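Local coordinates for aspartate carbamoyltransferase (Leishmania major, PDB 7K46), which probably catalyses the transfer of a carbamoyl group from carbamoyl phosphate to L-aspartate, an early step of pyrimidine biosynthesis, at residues Glu60-Ser63 with Arg64-Ser67; Gln97-Ile100 with Arg101-Ser105; Ile149-Ile152 with His153-Gly157; Pro229-Val232 with Ala233-Val237. All coordinates share one frame; numbering follows the deposited sequence.

Interaction 1: residues Glu60-Ser63 with Arg64-Ser67; sequences EDSS and RTLS
The backbone passes from loop into helix at Ser-63, with Ser-62 at the N-cap position. Leu-66 N donates to Ser-62 O at 2.9 Å in an almost straight bond (172°), and Ser-67 N follows with Ser-63 O at 2.9 Å. Ser-63 O is gripped twice. Placed between its own backbone N and carbonyl carbon (chi1 60°), the hydroxyl of Ser-67 folds back to give a 2.8 Å bond from Ser-67 OG to Ser-63 O, arriving on the face of the carbonyl plane opposite to that used by Ser-67 N. Ser-62 to Thr-65 match the Ser-X-Arg-Thr signature of carbamoyltransferases, whose helix start holds the phosphate of carbamoyl phosphate; the geometry here is consistent with that role. A water bridges two hydroxyls of this signature, lying 3.0 Å from Ser-62 OG and 2.7 Å from Thr-65 OG1. Arg-64 leads outward, bent at chi3 (-68°), and its NH2 meets Glu-94 in a salt bridge and Thr-102 in a hydrogen bond, both of the second subunit. Ser-63 OG bonds to the backbone O of Lys-84 of that subunit. Leu-66 CB lies 3.4 Å from Ser-62 O, and the side chain packs on Pro-56 and Phe-58 of strand 53-58.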
ATOM      1  N   GLU A  60      -9.926  -1.544  12.443  1.00 29.66           N
ATOM      2  CA  GLU A  60      -9.153  -0.936  13.510  1.00 35.82           C
ATOM      3  C   GLU A  60      -7.678  -1.082  13.162  1.00 32.09           C
ATOM      4  O   GLU A  60      -7.279  -2.027  12.479  1.00 29.46           O
ATOM      5  CB  GLU A  60      -9.465  -1.578  14.872  1.00 36.57           C
ATOM      6  CG  GLU A  60      -9.447  -3.096  14.869  1.00 39.31           C
ATOM      7  CD  GLU A  60      -9.697  -3.681  16.246  1.00 46.95           C
ATOM      8  OE1 GLU A  60     -10.164  -2.915  17.121  1.00 50.44           O
ATOM      9  OE2 GLU A  60      -9.426  -4.894  16.452  1.00 44.10           O
ATOM     10  N   ASP A  61      -6.879  -0.128  13.613  1.00 36.44           N
ATOM     11  CA  ASP A  61      -5.452  -0.173  13.334  1.00 37.80           C
ATOM     12  C   ASP A  61      -4.792  -1.286  14.137  1.00 37.61           C
ATOM     13  O   ASP A  61      -5.011  -1.409  15.344  1.00 37.08           O
ATOM     14  CB  ASP A  61      -4.804   1.169  13.667  1.00 42.23           C
ATOM     15  CG  ASP A  61      -5.206   2.266  12.702  1.00 46.26           C
ATOM     16  OD1 ASP A  61      -5.896   1.960  11.702  1.00 45.74           O
ATOM     17  OD2 ASP A  61      -4.825   3.431  12.941  1.00 51.75           O
ATOM     18  N   SER A  62      -3.989  -2.108  13.458  1.00 30.77           N
ATOM     19  CA  SER A  62      -3.065  -3.018  14.137  1.00 28.84           C
ATOM     20  C   SER A  62      -1.933  -3.268  13.140  1.00 23.48           C
ATOM     21  O   SER A  62      -1.896  -4.296  12.461  1.00 20.39           O
ATOM     22  CB  SER A  62      -3.715  -4.328  14.588  1.00 30.73           C
ATOM     23  OG  SER A  62      -2.754  -5.171  15.221  1.00 37.18           O
ATOM     24  N   SER A  63      -1.020  -2.290  13.052  1.00 20.51           N
ATOM     25  CA  SER A  63       0.045  -2.365  12.061  1.00 26.01           C
ATOM     26  C   SER A  63       0.917  -3.590  12.277  1.00 25.19           C
ATOM     27  O   SER A  63       1.396  -4.178  11.302  1.00 20.49           O
ATOM     28  CB  SER A  63       0.892  -1.095  12.094  1.00 28.02           C
ATOM     29  OG  SER A  63       0.136   0.022  11.647  1.00 33.22           O
ATOM     30  N   ARG A  64       1.125  -3.988  13.538  1.00 18.27           N
ATOM     31  CA  ARG A  64       1.907  -5.194  13.830  1.00 17.45           C
ATOM     32  C   ARG A  64       1.284  -6.437  13.188  1.00 21.40           C
ATOM     33  O   ARG A  64       1.968  -7.214  12.511  1.00 17.60           O
ATOM     34  CB  ARG A  64       2.043  -5.370  15.347  1.00 21.15           C
ATOM     35  CG  ARG A  64       2.613  -6.727  15.802  1.00 21.40           C
ATOM     36  CD  ARG A  64       2.866  -6.743  17.331  1.00 21.67           C
ATOM     37  NE  ARG A  64       3.960  -5.846  17.694  1.00 21.40           N
ATOM     38  CZ  ARG A  64       3.805  -4.636  18.212  1.00 21.66           C
ATOM     39  NH1 ARG A  64       2.603  -4.157  18.521  1.00 21.70           N
ATOM     40  NH2 ARG A  64       4.878  -3.885  18.428  1.00 23.47           N
ATOM     41  N   THR A  65      -0.019  -6.652  13.388  1.00 17.10           N
ATOM     42  CA  THR A  65      -0.648  -7.844  12.822  1.00 15.10           C
ATOM     43  C   THR A  65      -0.820  -7.717  11.304  1.00 17.03           C
ATOM     44  O   THR A  65      -0.579  -8.680  10.559  1.00 15.37           O
ATOM     45  CB  THR A  65      -1.987  -8.105  13.518  1.00 22.86           C
ATOM     46  OG1 THR A  65      -1.743  -8.411  14.905  1.00 22.32           O
ATOM     47  CG2 THR A  65      -2.707  -9.277  12.884  1.00 18.30           C
ATOM     48  N   LEU A  66      -1.221  -6.539  10.831  1.00 16.99           N
ATOM     49  CA  LEU A  66      -1.410  -6.335   9.396  1.00 16.23           C
ATOM     50  C   LEU A  66      -0.116  -6.585   8.624  1.00 17.88           C
ATOM     51  O   LEU A  66      -0.099  -7.340   7.644  1.00 17.53           O
ATOM     52  CB  LEU A  66      -1.922  -4.914   9.143  1.00 17.42           C
ATOM     53  CG  LEU A  66      -2.050  -4.460   7.684  1.00 19.12           C
ATOM     54  CD1 LEU A  66      -3.001  -5.376   6.939  1.00 16.94           C
ATOM     55  CD2 LEU A  66      -2.529  -3.011   7.622  1.00 23.14           C
ATOM     56  N   SER A  67       0.986  -5.956   9.048  1.00 18.26           N
ATOM     57  CA  SER A  67       2.218  -6.082   8.267  1.00 18.22           C
ATOM     58  C   SER A  67       2.717  -7.522   8.255  1.00 17.87           C
ATOM     59  O   SER A  67       3.274  -7.980   7.253  1.00 15.60           O
ATOM     60  CB  SER A  67       3.286  -5.130   8.810  1.00 17.31           C
ATOM     61  OG  SER A  67       3.594  -5.419  10.167  1.00 20.79           O
TER
HETATM   62  O   HOH W   1      -0.822  -6.726  16.869  1.00 41.07           O

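Interaction 2: residues Gln97-Ile100 with Arg101-Ser105; sequences QDTI and RTLDS
Thr-102 holds the carbonyl of Asp-98 with two bonds, Thr-102 OG1 to Asp-98 O at 2.9 Å and Thr-102 N to the same O at 3.0 Å, the two donors reaching it from opposite faces of the carbonyl plane. With OG1 beside its own backbone N (chi1 -60°), the hydroxyl can turn back along the helix, and it also meets Arg-64 NH2 of the third subunit. One turn on, Ser-105 OG repeats the theme: it donates in the carbonyl plane to Thr-102 O at 2.6 Å. Asp-98 and Arg-101 are linked through a water rather than directly. That water donates to Asp-98 OD1 at 2.8 Å and accepts from Arg-101 NE at 2.9 Å, lying in the plane of the guanidinium at its edge. The other carboxylate oxygen, Asp-98 OD2, forms a salt bridge with Arg-291 of the third subunit. Helix 96-104 belongs to the crossover between the parallel strands 79-80 and 109-113 of the first domain; here one flank faces the third subunit and the other the sheet. A chi1 of -51° lays Arg-101 CG 3.1 Å from Gln-97 O, and the bend at chi2 then directs the rest of the chain. On the sheet side, Ile-100 CG2 approaches Asp-104 OD2 at 3.9 Å; the carboxylate itself is held by His-129 ND1 and Thr-128 N. Thr-99 packs on Leu-57; Leu-103, modelled in two conformers, lies beside it in the one given. Ile-100 packs on Leu-110 and on Ala-123 and Val-126 of helix 117-126.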
ATOM      1  N   GLN A  97     -21.258  -6.724   4.228  1.00 17.84           N
ATOM      2  CA  GLN A  97     -21.449  -7.816   3.280  1.00 19.42           C
ATOM      3  C   GLN A  97     -21.094  -7.387   1.862  1.00 18.70           C
ATOM      4  O   GLN A  97     -20.385  -8.105   1.149  1.00 18.30           O
ATOM      5  CB  GLN A  97     -22.893  -8.323   3.335  1.00 20.75           C
ATOM      6  CG  GLN A  97     -23.245  -9.088   4.619  1.00 28.16           C
ATOM      7  CD  GLN A  97     -23.770  -8.187   5.734  1.00 35.40           C
ATOM      8  OE1 GLN A  97     -23.484  -6.984   5.779  1.00 27.16           O
ATOM      9  NE2 GLN A  97     -24.547  -8.773   6.644  1.00 31.27           N
ATOM     10  N   ASP A  98     -21.584  -6.218   1.430  1.00 17.72           N
ATOM     11  CA  ASP A  98     -21.272  -5.765   0.075  1.00 17.53           C
ATOM     12  C   ASP A  98     -19.786  -5.507  -0.093  1.00 19.03           C
ATOM     13  O   ASP A  98     -19.230  -5.736  -1.177  1.00 20.48           O
ATOM     14  CB  ASP A  98     -22.064  -4.503  -0.273  1.00 19.87           C
ATOM     15  CG  ASP A  98     -23.506  -4.805  -0.644  1.00 22.91           C
ATOM     16  OD1 ASP A  98     -23.877  -6.004  -0.682  1.00 24.83           O
ATOM     17  OD2 ASP A  98     -24.269  -3.846  -0.888  1.00 21.11           O
ATOM     18  N   THR A  99     -19.119  -5.029   0.961  1.00 18.87           N
ATOM     19  CA  THR A  99     -17.679  -4.822   0.874  1.00 19.48           C
ATOM     20  C   THR A  99     -16.948  -6.147   0.700  1.00 18.97           C
ATOM     21  O   THR A  99     -16.020  -6.247  -0.116  1.00 17.00           O
ATOM     22  CB  THR A  99     -17.179  -4.083   2.113  1.00 19.15           C
ATOM     23  OG1 THR A  99     -17.817  -2.799   2.178  1.00 18.39           O
ATOM     24  CG2 THR A  99     -15.660  -3.896   2.044  1.00 21.74           C
ATOM     25  N   ILE A 100     -17.351  -7.171   1.463  1.00 17.60           N
ATOM     26  CA  ILE A 100     -16.757  -8.500   1.321  1.00 18.58           C
ATOM     27  C   ILE A 100     -16.933  -9.017  -0.104  1.00 19.13           C
ATOM     28  O   ILE A 100     -15.991  -9.542  -0.711  1.00 17.93           O
ATOM     29  CB  ILE A 100     -17.364  -9.468   2.357  1.00 16.79           C
ATOM     30  CG1 ILE A 100     -16.987  -9.025   3.781  1.00 19.37           C
ATOM     31  CG2 ILE A 100     -16.938 -10.926   2.084  1.00 17.09           C
ATOM     32  CD1 ILE A 100     -15.477  -9.053   4.071  1.00 20.39           C
ATOM     33  N   ARG A 101     -18.148  -8.900  -0.653  1.00 20.16           N
ATOM     34  CA  ARG A 101     -18.376  -9.320  -2.037  1.00 20.22           C
ATOM     35  C   ARG A 101     -17.445  -8.587  -2.992  1.00 20.28           C
ATOM     36  O   ARG A 101     -16.970  -9.161  -3.981  1.00 17.31           O
ATOM     37  CB  ARG A 101     -19.827  -9.067  -2.446  1.00 20.71           C
ATOM     38  CG  ARG A 101     -20.881  -9.622  -1.496  1.00 24.53           C
ATOM     39  CD  ARG A 101     -21.749 -10.604  -2.207  1.00 24.31           C
ATOM     40  NE  ARG A 101     -22.981 -10.919  -1.492  1.00 24.41           N
ATOM     41  CZ  ARG A 101     -23.686 -12.012  -1.730  1.00 32.14           C
ATOM     42  NH1 ARG A 101     -23.270 -12.916  -2.604  1.00 24.76           N
ATOM     43  NH2 ARG A 101     -24.830 -12.205  -1.079  1.00 24.28           N
ATOM     44  N   THR A 102     -17.202  -7.302  -2.732  1.00 17.75           N
ATOM     45  CA  THR A 102     -16.280  -6.543  -3.568  1.00 15.48           C
ATOM     46  C   THR A 102     -14.875  -7.144  -3.511  1.00 17.26           C
ATOM     47  O   THR A 102     -14.232  -7.339  -4.550  1.00 17.43           O
ATOM     48  CB  THR A 102     -16.294  -5.073  -3.125  1.00 18.80           C
ATOM     49  OG1 THR A 102     -17.627  -4.553  -3.272  1.00 18.03           O
ATOM     50  CG2 THR A 102     -15.344  -4.227  -3.980  1.00 18.50           C
ATOM     51  N   LEU A 103     -14.400  -7.491  -2.308  1.00 16.42           N
ATOM     52  CA  LEU A 103     -13.089  -8.128  -2.182  0.50 18.46           C
ATOM     53  C   LEU A 103     -13.048  -9.474  -2.899  1.00 19.91           C
ATOM     54  O   LEU A 103     -12.042  -9.818  -3.537  1.00 17.82           O
ATOM     55  CB  LEU A 103     -12.727  -8.304  -0.706  0.50 19.00           C
ATOM     56  CG  LEU A 103     -11.990  -7.168   0.003  0.50 21.05           C
ATOM     57  CD1 LEU A 103     -12.788  -5.871  -0.046  0.50 20.93           C
ATOM     58  CD2 LEU A 103     -11.666  -7.558   1.454  0.50 18.36           C
ATOM     59  N   ASP A 104     -14.127 -10.261  -2.798  1.00 17.28           N
ATOM     60  CA  ASP A 104     -14.162 -11.578  -3.435  1.00 19.73           C
ATOM     61  C   ASP A 104     -14.138 -11.500  -4.951  1.00 21.01           C
ATOM     62  O   ASP A 104     -13.897 -12.520  -5.613  1.00 20.28           O
ATOM     63  CB  ASP A 104     -15.418 -12.359  -3.033  1.00 21.40           C
ATOM     64  CG  ASP A 104     -15.267 -13.092  -1.724  1.00 22.42           C
ATOM     65  OD1 ASP A 104     -14.148 -13.525  -1.373  1.00 21.00           O
ATOM     66  OD2 ASP A 104     -16.298 -13.249  -1.040  1.00 21.67           O
ATOM     67  N   SER A 105     -14.441 -10.335  -5.524  1.00 16.54           N
ATOM     68  CA  SER A 105     -14.432 -10.234  -6.972  1.00 18.70           C
ATOM     69  C   SER A 105     -13.023 -10.375  -7.542  1.00 18.99           C
ATOM     70  O   SER A 105     -12.870 -10.733  -8.714  1.00 20.68           O
ATOM     71  CB  SER A 105     -15.065  -8.915  -7.410  1.00 20.18           C
ATOM     72  OG  SER A 105     -14.192  -7.828  -7.137  1.00 17.64           O
TER
HETATM   73  O   HOH W   2     -24.023  -8.702   0.134  1.00 23.67           O

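Interaction 3: residues Ile149-Ile152 with His153-Gly157; sequences ILTI and HAELG
Glu-155 lies alongside Thr-151, the two side chains pointing the same way, with Glu-155 CG 4.0 Å from the methyl Thr-151 CG2. Glu-155 CG also rests 3.1 Å from Thr-151 O, since chi1 of -68° puts it beside the backbone N. The bend at chi2 (-75°) then turns the carboxylate to helix 309-326, where Glu-155 OE2 meets Arg-309 NE in a salt bridge and the hydroxyl of Tyr-313 in a hydrogen bond. Thr-151 OG1 is used within the helix, bonded to Leu-147 O, which leaves its methyl to do the packing. Apolar contacts occupy other flanks: Ile-152 CG2 meets Leu-156 CD1 at 4.1 Å, the two side chains at a slant, and Leu-150 CD1 lies 4.5 Å from Ala-154 CB. Regular backbone bonds, such as Leu-156 N to Ile-152 O at 2.9 Å, continue as far as Gly-157, whose N still reaches His-153 O at 2.8 Å. There the helix ends: Gly-157 adopts a positive phi of 99°, and the chain curls back so that its C lies 4.2 Å above one face of the His-153 ring, toward the rim. As in other carbamoyltransferases, helix 142-156 carries the chain from the carbamoyl phosphate domain to the aspartate domain, packing against helices 23-41 and 309-326. Its side chains therefore divide their work, aliphatic groups packing between the helix turns and against its neighbours while the charge of Glu-155, probably balanced by Arg-309, ties it to the neighbouring helix.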
ATOM      1  N   ILE A 149       2.002 -20.252  20.732  1.00 15.33           N
ATOM      2  CA  ILE A 149       2.342 -21.661  20.934  1.00 21.03           C
ATOM      3  C   ILE A 149       3.640 -22.005  20.220  1.00 18.65           C
ATOM      4  O   ILE A 149       4.509 -22.692  20.771  1.00 18.45           O
ATOM      5  CB  ILE A 149       1.192 -22.564  20.457  1.00 19.28           C
ATOM      6  CG1 ILE A 149      -0.025 -22.404  21.366  1.00 19.79           C
ATOM      7  CG2 ILE A 149       1.636 -24.017  20.391  1.00 23.00           C
ATOM      8  CD1 ILE A 149      -1.206 -23.175  20.850  1.00 26.80           C
ATOM      9  N   LEU A 150       3.779 -21.554  18.968  1.00 18.49           N
ATOM     10  CA  LEU A 150       5.020 -21.788  18.227  1.00 17.20           C
ATOM     11  C   LEU A 150       6.228 -21.222  18.966  1.00 17.70           C
ATOM     12  O   LEU A 150       7.283 -21.867  19.030  1.00 19.37           O
ATOM     13  CB  LEU A 150       4.925 -21.174  16.831  1.00 17.97           C
ATOM     14  CG  LEU A 150       6.215 -21.170  16.000  1.00 17.71           C
ATOM     15  CD1 LEU A 150       6.773 -22.593  15.804  1.00 17.93           C
ATOM     16  CD2 LEU A 150       5.944 -20.504  14.660  1.00 14.35           C
ATOM     17  N   THR A 151       6.095 -20.014  19.517  1.00 16.63           N
ATOM     18  CA  THR A 151       7.205 -19.390  20.232  1.00 14.57           C
ATOM     19  C   THR A 151       7.643 -20.253  21.405  1.00 18.50           C
ATOM     20  O   THR A 151       8.838 -20.509  21.589  1.00 19.44           O
ATOM     21  CB  THR A 151       6.807 -17.993  20.711  1.00 14.40           C
ATOM     22  OG1 THR A 151       6.450 -17.181  19.579  1.00 17.55           O
ATOM     23  CG2 THR A 151       7.990 -17.321  21.443  1.00 17.52           C
ATOM     24  N   ILE A 152       6.687 -20.716  22.211  1.00 17.29           N
ATOM     25  CA  ILE A 152       7.039 -21.575  23.339  1.00 19.17           C
ATOM     26  C   ILE A 152       7.750 -22.822  22.838  1.00 20.22           C
ATOM     27  O   ILE A 152       8.833 -23.178  23.317  1.00 21.08           O
ATOM     28  CB  ILE A 152       5.785 -21.932  24.157  1.00 18.17           C
ATOM     29  CG1 ILE A 152       5.161 -20.674  24.758  1.00 18.13           C
ATOM     30  CG2 ILE A 152       6.134 -22.926  25.263  1.00 19.10           C
ATOM     31  CD1 ILE A 152       3.791 -20.906  25.357  1.00 16.16           C
ATOM     32  N   HIS A 153       7.161 -23.486  21.843  1.00 18.59           N
ATOM     33  CA  HIS A 153       7.736 -24.740  21.354  1.00 21.02           C
ATOM     34  C   HIS A 153       9.139 -24.533  20.792  1.00 21.53           C
ATOM     35  O   HIS A 153      10.050 -25.334  21.047  1.00 22.68           O
ATOM     36  CB  HIS A 153       6.840 -25.352  20.283  1.00 21.33           C
ATOM     37  CG  HIS A 153       7.375 -26.636  19.729  1.00 22.26           C
ATOM     38  ND1 HIS A 153       7.027 -27.868  20.241  1.00 27.68           N
ATOM     39  CD2 HIS A 153       8.265 -26.876  18.738  1.00 24.51           C
ATOM     40  CE1 HIS A 153       7.667 -28.813  19.576  1.00 29.90           C
ATOM     41  NE2 HIS A 153       8.427 -28.238  18.660  1.00 28.67           N
ATOM     42  N   ALA A 154       9.324 -23.476  20.006  1.00 19.72           N
ATOM     43  CA  ALA A 154      10.620 -23.236  19.381  1.00 20.24           C
ATOM     44  C   ALA A 154      11.668 -22.815  20.405  1.00 26.06           C
ATOM     45  O   ALA A 154      12.840 -23.202  20.298  1.00 20.49           O
ATOM     46  CB  ALA A 154      10.479 -22.170  18.297  1.00 18.64           C
ATOM     47  N   GLU A 155      11.266 -22.023  21.405  1.00 20.20           N
ATOM     48  CA  GLU A 155      12.214 -21.511  22.389  1.00 21.24           C
ATOM     49  C   GLU A 155      12.597 -22.570  23.421  1.00 24.74           C
ATOM     50  O   GLU A 155      13.770 -22.669  23.802  1.00 25.62           O
ATOM     51  CB  GLU A 155      11.632 -20.279  23.090  1.00 18.29           C
ATOM     52  CG  GLU A 155      11.483 -19.036  22.196  1.00 21.78           C
ATOM     53  CD  GLU A 155      12.816 -18.349  21.910  1.00 25.58           C
ATOM     54  OE1 GLU A 155      13.614 -18.144  22.854  1.00 20.61           O
ATOM     55  OE2 GLU A 155      13.072 -18.015  20.737  1.00 25.29           O
ATOM     56  N   LEU A 156      11.630 -23.362  23.893  1.00 19.98           N
ATOM     57  CA  LEU A 156      11.898 -24.318  24.965  1.00 23.17           C
ATOM     58  C   LEU A 156      12.010 -25.765  24.498  1.00 28.52           C
ATOM     59  O   LEU A 156      12.529 -26.599  25.249  1.00 29.25           O
ATOM     60  CB  LEU A 156      10.801 -24.236  26.030  1.00 23.20           C
ATOM     61  CG  LEU A 156      10.604 -22.870  26.683  1.00 24.84           C
ATOM     62  CD1 LEU A 156       9.441 -22.908  27.675  1.00 21.92           C
ATOM     63  CD2 LEU A 156      11.903 -22.380  27.354  1.00 24.75           C
ATOM     64  N   GLY A 157      11.528 -26.091  23.299  1.00 24.62           N
ATOM     65  CA  GLY A 157      11.564 -27.438  22.780  1.00 27.31           C
ATOM     66  C   GLY A 157      10.266 -28.206  22.929  1.00 28.84           C
ATOM     67  O   GLY A 157      10.104 -29.246  22.283  1.00 29.82           O
TER

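Interaction 4: residues Pro229-Val232 with Ala233-Val237; sequences PEIV and ADCDV
Two flat backbone carbonyls, those of Ile-231 and Val-232, receive their donors over a face: Asp-234 N stands 66° out of the plane of Ile-231 O at 3.1 Å, and Cys-235 N stands 62° out of the plane of Val-232 O at 3.2 Å. Such bonds between residues three apart mark the tightening last turn of helix 229-234, the short crossover helix between the parallel strands 220-224 and 237-240 of the Rossmann-like aspartate-binding domain. One residue earlier the bond is still alpha-helical, Ala-233 N to Pro-229 O at 2.9 Å, whereas Asp-234 N to Glu-230 O is only a weak bond. Inside the turn, Cys-235 SG packs 4.2 Å from Ile-231 CG2, and both side chains lean on Tyr-193 of strand 191-195 in this domain's sheet. The carboxylate of Asp-234, swung away from the backbone N (chi1 -167°), leaves the turn for the hydroxyl of Tyr-193 and a salt bridge with Arg-190. Beyond Cys-235 the chain straightens, and Val-237 pairs with Ala-163 and Ala-165 through backbone bonds. The exit is clasped by a water that donates to Val-232 O at 2.6 Å and to Cys-235 O at 2.7 Å.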
ATOM      1  N   PRO A 229       9.141 -14.351  44.156  1.00 23.23           N
ATOM      2  CA  PRO A 229      10.296 -15.155  43.736  1.00 30.16           C
ATOM      3  C   PRO A 229       9.958 -16.624  43.553  1.00 30.77           C
ATOM      4  O   PRO A 229      10.510 -17.271  42.654  1.00 28.60           O
ATOM      5  CB  PRO A 229      11.305 -14.943  44.876  1.00 35.90           C
ATOM      6  CG  PRO A 229      10.942 -13.625  45.448  1.00 30.53           C
ATOM      7  CD  PRO A 229       9.438 -13.577  45.378  1.00 27.78           C
ATOM      8  N   GLU A 230       9.048 -17.163  44.373  1.00 25.24           N
ATOM      9  CA  GLU A 230       8.693 -18.574  44.271  1.00 31.26           C
ATOM     10  C   GLU A 230       7.932 -18.860  42.983  1.00 26.34           C
ATOM     11  O   GLU A 230       8.199 -19.861  42.306  1.00 27.16           O
ATOM     12  CB  GLU A 230       7.866 -18.997  45.489  1.00 29.21           C
ATOM     13  CG  GLU A 230       8.642 -18.989  46.802  1.00 38.68           C
ATOM     14  CD  GLU A 230       8.926 -17.584  47.344  1.00 48.18           C
ATOM     15  OE1 GLU A 230       8.161 -16.635  47.045  1.00 34.45           O
ATOM     16  OE2 GLU A 230       9.928 -17.432  48.075  1.00 52.56           O
ATOM     17  N   ILE A 231       6.985 -17.994  42.619  1.00 23.34           N
ATOM     18  CA  ILE A 231       6.250 -18.198  41.372  1.00 24.91           C
ATOM     19  C   ILE A 231       7.188 -18.058  40.178  1.00 27.22           C
ATOM     20  O   ILE A 231       7.169 -18.880  39.252  1.00 23.54           O
ATOM     21  CB  ILE A 231       5.067 -17.217  41.271  1.00 24.09           C
ATOM     22  CG1 ILE A 231       3.993 -17.559  42.305  1.00 24.84           C
ATOM     23  CG2 ILE A 231       4.486 -17.231  39.854  1.00 20.06           C
ATOM     24  CD1 ILE A 231       2.886 -16.511  42.414  1.00 27.58           C
ATOM     25  N   VAL A 232       8.007 -17.001  40.177  1.00 23.88           N
ATOM     26  CA  VAL A 232       8.941 -16.757  39.077  1.00 21.69           C
ATOM     27  C   VAL A 232       9.869 -17.956  38.890  1.00 25.49           C
ATOM     28  O   VAL A 232      10.071 -18.441  37.768  1.00 22.87           O
ATOM     29  CB  VAL A 232       9.732 -15.462  39.335  1.00 23.75           C
ATOM     30  CG1 VAL A 232      10.896 -15.329  38.355  1.00 25.20           C
ATOM     31  CG2 VAL A 232       8.793 -14.246  39.247  1.00 22.66           C
ATOM     32  N   ALA A 233      10.417 -18.470  39.996  1.00 22.87           N
ATOM     33  CA  ALA A 233      11.372 -19.576  39.933  1.00 23.26           C
ATOM     34  C   ALA A 233      10.749 -20.838  39.358  1.00 29.34           C
ATOM     35  O   ALA A 233      11.461 -21.680  38.797  1.00 26.09           O
ATOM     36  CB  ALA A 233      11.935 -19.862  41.327  1.00 28.07           C
ATOM     37  N   ASP A 234       9.431 -20.991  39.485  1.00 25.13           N
ATOM     38  CA  ASP A 234       8.743 -22.198  39.050  1.00 24.80           C
ATOM     39  C   ASP A 234       8.315 -22.152  37.584  1.00 24.88           C
ATOM     40  O   ASP A 234       7.976 -23.199  37.018  1.00 26.04           O
ATOM     41  CB  ASP A 234       7.515 -22.439  39.939  1.00 24.24           C
ATOM     42  CG  ASP A 234       6.923 -23.834  39.763  1.00 33.10           C
ATOM     43  OD1 ASP A 234       7.698 -24.815  39.753  1.00 30.90           O
ATOM     44  OD2 ASP A 234       5.682 -23.948  39.656  1.00 28.87           O
ATOM     45  N   CYS A 235       8.350 -20.988  36.947  1.00 22.03           N
ATOM     46  CA  CYS A 235       7.751 -20.831  35.626  1.00 24.94           C
ATOM     47  C   CYS A 235       8.746 -21.074  34.497  1.00 23.51           C
ATOM     48  O   CYS A 235       9.903 -20.646  34.552  1.00 24.20           O
ATOM     49  CB  CYS A 235       7.141 -19.437  35.474  1.00 21.63           C
ATOM     50  SG  CYS A 235       5.573 -19.255  36.355  1.00 23.44           S
ATOM     51  N   ASP A 236       8.268 -21.754  33.461  1.00 22.38           N
ATOM     52  CA  ASP A 236       8.974 -21.869  32.194  1.00 20.02           C
ATOM     53  C   ASP A 236       8.634 -20.737  31.238  1.00 22.27           C
ATOM     54  O   ASP A 236       9.440 -20.421  30.352  1.00 21.04           O
ATOM     55  CB  ASP A 236       8.640 -23.213  31.557  1.00 23.83           C
ATOM     56  CG  ASP A 236       8.935 -24.364  32.492  1.00 28.47           C
ATOM     57  OD1 ASP A 236      10.118 -24.523  32.871  1.00 27.88           O
ATOM     58  OD2 ASP A 236       7.980 -25.073  32.882  1.00 22.35           O
ATOM     59  N   VAL A 237       7.466 -20.123  31.406  1.00 20.80           N
ATOM     60  CA  VAL A 237       7.022 -18.996  30.588  1.00 21.16           C
ATOM     61  C   VAL A 237       6.387 -17.959  31.507  1.00 19.16           C
ATOM     62  O   VAL A 237       5.491 -18.288  32.294  1.00 17.99           O
ATOM     63  CB  VAL A 237       6.010 -19.433  29.506  1.00 17.58           C
ATOM     64  CG1 VAL A 237       5.523 -18.213  28.689  1.00 18.34           C
ATOM     65  CG2 VAL A 237       6.627 -20.485  28.590  1.00 21.33           C
TER
HETATM   66  O   HOH W   3      11.619 -18.870  35.718  1.00 24.77           O

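In the fold
Interactions 1 and 2 both belong to the carbamoyl phosphate domain, their centres about 21 Å apart, and both reach other subunits of the trimer. The two contacts meet across that interface: Arg-64 of one chain bonds to Thr-102 of another. Interactions 3 and 4 touch no other chain and are instead joined within the chain: Leu-156 CD1 packs 3.8 Å from Val-237 CG2, so the helix between the domains leans on the aspartate-domain sheet. Hydroxyls and charges dominate interaction 1, while interaction 2 is the more buried and pairs a mixed, partly charged interface flank with a mainly apolar sheet flank. Interaction 3 is largely aliphatic; interaction 4, more exposed, is mostly backbone and water.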